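Local coordinates for protein fatty acid amide hydrolase (PDB 6KVR) that probably hydrolyses monocarboxylic acid amides to a monocarboxylate and ammonium, as a member of the amidase signature family, at residues R361-N364 with T365-K369. Sequence-based numbering, arbitrary orientation.
Sequences RALN and TVVEK
The carbonyl O of Arg-361 takes the amide N of Thr-365 at 2.8 Å and has the hydroxyl of the same residue close by. This is the i to i+4 bonding of an alpha-helix, here the middle of helix 357-372, which links the parallel strands 343-346 and 376-379 as the crossover of a beta-alpha-beta unit at the edge of the amidase mixed sheet. Thr-365 turns OG1 back beside its own N (chi1 -63°), 3.1 Å from Arg-361 O. A water lies 2.8 Å from Thr-365 OG1 and accepts a longer bond, 3.3 Å, from Arg-361 NH1, bridging the two side chains one turn apart. The other terminal nitrogen of the guanidinium, NH2, forms a salt bridge with Asp-508 and a hydrogen bond to the carbonyl O of Phe-502.

Three more backbone bonds continue the helix: Val-366 N to Ala-362 O, Val-367 N to Leu-363 O and Glu-368 N to Asn-364 O. Of these, the Leu-363 bond is the straightest, with an N-H...O angle of 168°. Ala-362, Leu-363 and Val-366 pack against Val-541 and Leu-543 of strand 540-546 and Leu-464 of strand 462-466; Val-367, buried too, touches Arg-348. On the more open side, Asn-364 OD1 is hydrogen-bonded to Arg-348 NH1, while Glu-368 bends at its second torsion and forms a salt bridge from OE1 to Lys-371 NZ. Glu-368 CG passes 3.4 Å from Asn-364 O. Val-367 sets CG2 beside its own backbone N, leaning over the preceding turn, where this methyl lies 3.4 Å from Leu-363 O and 4.3 Å from Leu-363 CD1.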
loop_
_atom_site.group_PDB
_atom_site.type_symbol
_atom_site.label_atom_id
_atom_site.label_comp_id
_atom_site.label_asym_id
_atom_site.label_seq_id
_atom_site.Cartn_x
_atom_site.Cartn_y
_atom_site.Cartn_z
ATOM N N ARG A 361 25.132 -11.901 -24.755
ATOM C CA ARG A 361 24.784 -12.160 -26.150
ATOM C C ARG A 361 23.277 -12.076 -26.363
ATOM O O ARG A 361 22.808 -11.393 -27.282
ATOM C CB ARG A 361 25.313 -13.527 -26.593
ATOM C CG ARG A 361 24.913 -13.909 -28.015
ATOM C CD ARG A 361 25.636 -15.149 -28.545
ATOM N NE ARG A 361 25.377 -16.334 -27.742
ATOM C CZ ARG A 361 24.352 -17.158 -27.918
ATOM N NH1 ARG A 361 23.469 -16.966 -28.882
ATOM N NH2 ARG A 361 24.206 -18.196 -27.096
ATOM N N ALA A 362 22.498 -12.753 -25.510
ATOM C CA ALA A 362 21.048 -12.758 -25.690
ATOM C C ALA A 362 20.456 -11.356 -25.535
ATOM O O ALA A 362 19.573 -10.956 -26.305
ATOM C CB ALA A 362 20.404 -13.736 -24.711
ATOM N N LEU A 363 20.917 -10.600 -24.538
ATOM C CA LEU A 363 20.474 -9.220 -24.404
ATOM C C LEU A 363 20.782 -8.428 -25.675
ATOM O O LEU A 363 19.908 -7.752 -26.235
ATOM C CB LEU A 363 21.138 -8.590 -23.181
ATOM C CG LEU A 363 20.679 -7.176 -22.834
ATOM C CD1 LEU A 363 19.153 -7.089 -22.852
ATOM C CD2 LEU A 363 21.244 -6.769 -21.475
ATOM N N ASN A 364 22.017 -8.536 -26.170
ATOM C CA ASN A 364 22.400 -7.806 -27.376
ATOM C C ASN A 364 21.559 -8.218 -28.583
ATOM O O ASN A 364 21.173 -7.369 -29.399
ATOM C CB ASN A 364 23.884 -8.020 -27.667
ATOM C CG ASN A 364 24.374 -7.139 -28.778
ATOM O OD1 ASN A 364 24.370 -5.918 -28.657
ATOM N ND2 ASN A 364 24.777 -7.747 -29.883
ATOM N N THR A 365 21.267 -9.512 -28.718
ATOM C CA THR A 365 20.454 -9.958 -29.848
ATOM C C THR A 365 19.037 -9.400 -29.754
ATOM O O THR A 365 18.443 -9.018 -30.771
ATOM C CB THR A 365 20.433 -11.492 -29.923
ATOM O OG1 THR A 365 21.759 -11.987 -30.160
ATOM C CG2 THR A 365 19.537 -11.976 -31.058
ATOM N N VAL A 366 18.481 -9.322 -28.536
ATOM C CA VAL A 366 17.103 -8.855 -28.399
ATOM C C VAL A 366 17.021 -7.357 -28.675
ATOM O O VAL A 366 16.094 -6.884 -29.346
ATOM C CB VAL A 366 16.546 -9.235 -27.010
ATOM C CG1 VAL A 366 15.253 -8.472 -26.690
ATOM C CG2 VAL A 366 16.299 -10.741 -26.944
ATOM N N VAL A 367 17.999 -6.591 -28.187
ATOM C CA VAL A 367 18.023 -5.156 -28.455
ATOM C C VAL A 367 18.083 -4.893 -29.959
ATOM O O VAL A 367 17.386 -4.012 -30.477
ATOM C CB VAL A 367 19.199 -4.490 -27.717
ATOM C CG1 VAL A 367 19.421 -3.080 -28.240
ATOM C CG2 VAL A 367 18.944 -4.462 -26.199
ATOM N N GLU A 368 18.897 -5.661 -30.686
ATOM C CA GLU A 368 19.032 -5.394 -32.114
ATOM C C GLU A 368 17.749 -5.753 -32.858
ATOM O O GLU A 368 17.326 -5.036 -33.771
ATOM C CB GLU A 368 20.245 -6.139 -32.672
ATOM C CG GLU A 368 21.580 -5.521 -32.215
ATOM C CD GLU A 368 21.793 -4.088 -32.740
ATOM O OE1 GLU A 368 22.077 -3.167 -31.932
ATOM O OE2 GLU A 368 21.680 -3.879 -33.971
ATOM N N LYS A 369 17.092 -6.827 -32.439
ATOM C CA LYS A 369 15.791 -7.178 -32.990
ATOM C C LYS A 369 14.745 -6.089 -32.728
ATOM O O LYS A 369 13.913 -5.791 -33.594
ATOM C CB LYS A 369 15.373 -8.503 -32.386
ATOM C CG LYS A 369 14.415 -9.279 -33.225
ATOM C CD LYS A 369 15.161 -10.145 -34.258
ATOM C CE LYS A 369 14.203 -10.837 -35.225
ATOM N NZ LYS A 369 13.322 -9.813 -35.902
HETATM O O HOH W 1 22.206 -14.646 -30.810
#